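Local structure of putative ABC transporter, ATP-binding protein ComA (Streptococcus mutans, 3K8U) at residues A[110-114]-A[115-119]; A[124-127]-A[128-132]. The protein belongs to the C39 peptidase family of the papain-like clan CA and forms the peptidase domain of a putative ATP-binding cassette transporter. All blocks are in the same frame, centred on the assembly; numbering follows the deposited sequence.

Contact 1 (A[110-114]-A[115-119]); sequences IGDPD and PSVKV
Asp114 and Ser116 hold the bend between strand 107-112 and the returning chain. One carboxylate oxygen does the work: Asp114 OD1 accepts from the hydroxyl Ser116 OG at 2.7 Å and from the amide Ser116 N at 2.9 Å. Both donors lie on the same face of the carboxylate, out of its plane, with the amide on the anti side of OD1. Placing CG beside the carbonyl carbon (chi1 177°) swings the carboxylate forward over the next residues; the hydrogen bond from Ser116 N, two residues on, closes an Asx turn.

Among backbone bonds, Asp114 O takes two donors. Val117 N at 2.9 Å closes a type I beta turn through Pro115 and Ser116, whereas Lys118 N, at 3.0 Å, lies almost in line with the C=O bond. One pairing then leads back into the sheet: Asp112 N donates to Lys118 O at 3.0 Å, with a nearly straight N-H (173°). Next along, Gly111 faces Val119 as a non-hydrogen-bonded pair, and Val119 CA-H touches Ile110 O at 3.3 Å.

The methyl groups of Val117 pack beside both acid side chains: CG1 against Asp112 CB, CG2 3.7 Å from Asp114 OD2, with Asp114 and Val117 crossing at about a right angle.

Asp112 OD1 makes its own Asx turn, met by Asp114 N at 3.0 Å from above the carboxylate plane, and also binds His96 NE2. Pro113 packs on Cys17 of helix 17-28; Cys17, His96 and Asp112 together are consistent with the Cys-His-Asp site of clan CA peptidases. Chemically, consecutive Asx turns fix both carboxylates through backbone amides, which probably helps to set the carboxylate of Asp112 towards His96.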
loop_
_atom_site.group_PDB
_atom_site.type_symbol
_atom_site.label_atom_id
_atom_site.label_comp_id
_atom_site.label_asym_id
_atom_site.label_seq_id
_atom_site.Cartn_x
_atom_site.Cartn_y
_atom_site.Cartn_z
ATOM N N ILE A 110 -5.811 2.811 -7.851
ATOM C CA ILE A 110 -5.386 2.238 -6.578
ATOM C C ILE A 110 -5.713 0.760 -6.426
ATOM O O ILE A 110 -6.565 0.219 -7.133
ATOM C CB ILE A 110 -5.972 3.026 -5.374
ATOM C CG1 ILE A 110 -7.502 2.973 -5.377
ATOM C CG2 ILE A 110 -5.496 4.491 -5.412
ATOM C CD1 ILE A 110 -8.088 2.019 -4.358
ATOM N N GLY A 111 -5.011 0.117 -5.499
ATOM C CA GLY A 111 -5.229 -1.288 -5.223
ATOM C C GLY A 111 -5.617 -1.421 -3.769
ATOM O O GLY A 111 -4.815 -1.154 -2.873
ATOM N N ASP A 112 -6.882 -1.742 -3.535
ATOM C CA ASP A 112 -7.394 -1.907 -2.184
ATOM C C ASP A 112 -7.507 -3.408 -1.901
ATOM O O ASP A 112 -8.299 -4.095 -2.535
ATOM C CB ASP A 112 -8.771 -1.229 -2.077
ATOM C CG ASP A 112 -9.393 -1.347 -0.693
ATOM O OD1 ASP A 112 -8.820 -2.011 0.194
ATOM O OD2 ASP A 112 -10.481 -0.773 -0.489
ATOM N N PRO A 113 -6.726 -3.928 -0.933
ATOM C CA PRO A 113 -6.743 -5.352 -0.564
ATOM C C PRO A 113 -8.141 -5.900 -0.246
ATOM O O PRO A 113 -8.355 -7.112 -0.301
ATOM C CB PRO A 113 -5.822 -5.396 0.651
ATOM C CG PRO A 113 -4.813 -4.320 0.326
ATOM C CD PRO A 113 -5.708 -3.202 -0.151
ATOM N N ASP A 114 -9.074 -5.017 0.115
ATOM C CA ASP A 114 -10.466 -5.405 0.389
ATOM C C ASP A 114 -10.884 -6.179 -0.870
ATOM O O ASP A 114 -10.887 -5.624 -1.967
ATOM C CB ASP A 114 -11.313 -4.131 0.554
ATOM C CG ASP A 114 -12.801 -4.403 0.768
ATOM O OD1 ASP A 114 -13.329 -5.451 0.334
ATOM O OD2 ASP A 114 -13.462 -3.517 1.340
ATOM N N PRO A 115 -11.225 -7.476 -0.725
ATOM C CA PRO A 115 -11.624 -8.298 -1.874
ATOM C C PRO A 115 -12.862 -7.862 -2.649
ATOM O O PRO A 115 -13.075 -8.320 -3.771
ATOM C CB PRO A 115 -11.745 -9.702 -1.275
ATOM C CG PRO A 115 -12.104 -9.447 0.149
ATOM C CD PRO A 115 -11.218 -8.271 0.514
ATOM N N SER A 116 -13.648 -6.955 -2.074
ATOM C CA SER A 116 -14.838 -6.441 -2.744
ATOM C C SER A 116 -14.520 -5.148 -3.504
ATOM O O SER A 116 -15.394 -4.567 -4.151
ATOM C CB SER A 116 -15.980 -6.212 -1.741
ATOM O OG SER A 116 -15.741 -5.111 -0.875
ATOM N N VAL A 117 -13.259 -4.717 -3.446
ATOM C CA VAL A 117 -12.826 -3.497 -4.127
ATOM C C VAL A 117 -11.684 -3.775 -5.111
ATOM O O VAL A 117 -11.809 -3.520 -6.310
ATOM C CB VAL A 117 -12.371 -2.409 -3.115
ATOM C CG1 VAL A 117 -11.984 -1.127 -3.849
ATOM C CG2 VAL A 117 -13.477 -2.119 -2.104
ATOM N N LYS A 118 -10.563 -4.273 -4.592
ATOM C CA LYS A 118 -9.398 -4.587 -5.411
ATOM C C LYS A 118 -8.865 -3.388 -6.207
ATOM O O LYS A 118 -8.831 -2.274 -5.691
ATOM C CB LYS A 118 -9.701 -5.769 -6.338
ATOM C CG LYS A 118 -9.962 -7.073 -5.612
ATOM C CD LYS A 118 -10.063 -8.197 -6.632
ATOM C CE LYS A 118 -10.367 -9.521 -5.987
ATOM N NZ LYS A 118 -10.317 -10.593 -7.014
ATOM N N VAL A 119 -8.472 -3.609 -7.461
ATOM C CA VAL A 119 -7.937 -2.523 -8.285
ATOM C C VAL A 119 -9.063 -1.691 -8.885
ATOM O O VAL A 119 -9.939 -2.215 -9.576
ATOM C CB VAL A 119 -7.010 -3.046 -9.408
ATOM C CG1 VAL A 119 -6.392 -1.875 -10.170
ATOM C CG2 VAL A 119 -5.920 -3.919 -8.824
#

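Contact 2 (A[124-127]-A[128-132]); sequences KERF and QSEWT
Phe127 and Trp131, four residues apart, press their rings together where helix 124-130 ends. The CE2 corner of the phenyl ring leads: Phe127 CE2 sits over one face of the indole, 3.5 Å from Trp131 CE3. The planes are inclined at 36°, so the rings meet obliquely. In return Trp131 CB lies over the phenyl face, 4.2 Å from the ring centroid of Phe127, as a CH-pi contact. Both rings reach this position with CG beside their own carbonyl carbon (chi1 -179° for Phe127, -171° for Trp131).

The backbone beneath sets the spacing. Trp131 N donates to Phe127 O at 2.9 Å, nearly in line with the carbonyl, and this last helical turn also brings Trp131 CB within 3.3 Å of Phe127 O. Earlier in the helix, Gln128 N binds Lys124 O at 2.9 Å and Ser129 N reaches Glu125 O at 3.2 Å. Glu130 N makes weak bonds to Arg126 O and Phe127 O. On the solvent side a water donates to Glu125 O and accepts from Gln128 NE2 at 3.0 Å; the water thus bridges the extended Gln128 side chain to the carbonyl of Glu125.

Farther out, Met72, Val86, Leu108 and Met122 border the buried phenyl ring, and Trp131 NE1 is tied to Leu134 O. Glu130 is held by a salt bridge to Lys90 and a hydrogen bond to Tyr98, which fasten its carboxylate to the sheet.

Trp131 is the first residue to leave helical backbone angles, so the aromatic pair spans the helix-to-strand junction. It is an i to i+4 packing at the C-terminal end of a short helix, here laid against the antiparallel sheet of this papain-like peptidase domain.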
loop_
_atom_site.group_PDB
_atom_site.type_symbol
_atom_site.label_atom_id
_atom_site.label_comp_id
_atom_site.label_asym_id
_atom_site.label_seq_id
_atom_site.Cartn_x
_atom_site.Cartn_y
_atom_site.Cartn_z
ATOM N N LYS A 124 -9.371 11.961 -7.157
ATOM C CA LYS A 124 -8.345 12.553 -6.306
ATOM C C LYS A 124 -8.970 13.174 -5.059
ATOM O O LYS A 124 -8.366 13.160 -3.991
ATOM C CB LYS A 124 -7.520 13.573 -7.092
ATOM C CG LYS A 124 -6.578 12.913 -8.093
ATOM C CD LYS A 124 -5.828 13.910 -8.949
ATOM C CE LYS A 124 -4.851 13.177 -9.859
ATOM N NZ LYS A 124 -4.300 14.040 -10.932
ATOM N N GLU A 125 -10.208 13.649 -5.191
ATOM C CA GLU A 125 -10.947 14.261 -4.085
ATOM C C GLU A 125 -11.233 13.241 -2.987
ATOM O O GLU A 125 -11.007 13.506 -1.807
ATOM C CB GLU A 125 -12.286 14.806 -4.586
ATOM C CG GLU A 125 -12.654 16.171 -4.041
ATOM C CD GLU A 125 -12.105 17.305 -4.890
ATOM O OE1 GLU A 125 -12.812 18.325 -5.049
ATOM O OE2 GLU A 125 -10.974 17.175 -5.406
ATOM N N ARG A 126 -11.769 12.089 -3.386
ATOM C CA ARG A 126 -12.098 11.009 -2.457
ATOM C C ARG A 126 -10.838 10.518 -1.753
ATOM O O ARG A 126 -10.817 10.353 -0.529
ATOM C CB ARG A 126 -12.733 9.838 -3.215
ATOM C CG ARG A 126 -13.058 8.622 -2.350
ATOM C CD ARG A 126 -14.426 8.737 -1.706
ATOM N NE ARG A 126 -15.487 8.739 -2.713
ATOM C CZ ARG A 126 -16.766 8.477 -2.463
ATOM N NH1 ARG A 126 -17.163 8.184 -1.232
ATOM N NH2 ARG A 126 -17.651 8.507 -3.451
ATOM N N PHE A 127 -9.797 10.264 -2.541
ATOM C CA PHE A 127 -8.528 9.788 -2.007
ATOM C C PHE A 127 -7.952 10.781 -0.992
ATOM O O PHE A 127 -7.529 10.395 0.097
ATOM C CB PHE A 127 -7.531 9.569 -3.137
ATOM C CG PHE A 127 -6.202 9.059 -2.675
ATOM C CD1 PHE A 127 -6.031 7.713 -2.372
ATOM C CD2 PHE A 127 -5.119 9.922 -2.540
ATOM C CE1 PHE A 127 -4.798 7.232 -1.939
ATOM C CE2 PHE A 127 -3.888 9.453 -2.110
ATOM C CZ PHE A 127 -3.725 8.106 -1.809
ATOM N N GLN A 128 -7.932 12.054 -1.369
ATOM C CA GLN A 128 -7.423 13.117 -0.498
ATOM C C GLN A 128 -8.144 13.122 0.858
ATOM O O GLN A 128 -7.533 13.384 1.897
ATOM C CB GLN A 128 -7.589 14.467 -1.204
ATOM C CG GLN A 128 -6.998 15.662 -0.467
ATOM C CD GLN A 128 -7.030 16.922 -1.314
ATOM O OE1 GLN A 128 -6.001 17.557 -1.536
ATOM N NE2 GLN A 128 -8.209 17.272 -1.811
ATOM N N SER A 129 -9.437 12.797 0.852
ATOM C CA SER A 129 -10.219 12.762 2.087
ATOM C C SER A 129 -9.827 11.625 3.037
ATOM O O SER A 129 -9.903 11.785 4.253
ATOM C CB SER A 129 -11.719 12.677 1.778
ATOM O OG SER A 129 -12.159 13.808 1.044
ATOM N N GLU A 130 -9.398 10.490 2.487
ATOM C CA GLU A 130 -9.017 9.324 3.295
ATOM C C GLU A 130 -7.530 9.238 3.655
ATOM O O GLU A 130 -7.166 8.690 4.695
ATOM C CB GLU A 130 -9.375 8.027 2.552
ATOM C CG GLU A 130 -10.831 7.876 2.138
ATOM C CD GLU A 130 -11.088 6.599 1.339
ATOM O OE1 GLU A 130 -12.273 6.255 1.151
ATOM O OE2 GLU A 130 -10.117 5.943 0.892
ATOM N N TRP A 131 -6.681 9.748 2.769
ATOM C CA TRP A 131 -5.222 9.694 2.931
ATOM C C TRP A 131 -4.640 10.518 4.082
ATOM O O TRP A 131 -4.920 11.715 4.215
ATOM C CB TRP A 131 -4.576 10.105 1.603
ATOM C CG TRP A 131 -3.082 9.922 1.489
ATOM C CD1 TRP A 131 -2.322 8.916 2.022
ATOM C CD2 TRP A 131 -2.195 10.727 0.715
ATOM N NE1 TRP A 131 -1.013 9.041 1.610
ATOM C CE2 TRP A 131 -0.911 10.147 0.807
ATOM C CE3 TRP A 131 -2.364 11.885 -0.060
ATOM C CZ2 TRP A 131 0.199 10.684 0.151
ATOM C CZ3 TRP A 131 -1.263 12.417 -0.712
ATOM C CH2 TRP A 131 0.006 11.813 -0.602
ATOM N N THR A 132 -3.815 9.874 4.906
ATOM C CA THR A 132 -3.167 10.545 6.030
ATOM C C THR A 132 -1.966 11.354 5.547
ATOM O O THR A 132 -1.412 12.156 6.298
ATOM C CB THR A 132 -2.628 9.545 7.080
ATOM O OG1 THR A 132 -1.579 8.757 6.499
ATOM C CG2 THR A 132 -3.739 8.628 7.590
HETATM O O HOH W 1 -10.786 16.071 -0.750
#

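From the N-terminal side, strand 107-112 enters contact 1, whose turn sends the chain back to strand 120-123 at the outer border of the antiparallel sheet. That strand runs directly into helix 124-130, where contact 2 forms before the chain moves on through 131-132 to strand 134-140, which lies between strands 63-69 and 84-90. The two contacts therefore follow in series, neither enclosing nor crossing the other. The centres of contact 1 and contact 2 lie about 16 Å apart, and the nearest atoms of contact 1 and contact 2 about 4 Å apart, without touching. Tyr98 of strand 93-104 is shared by both, touched by Ile110 and Asp112 in contact 1 and by Glu130 in contact 2.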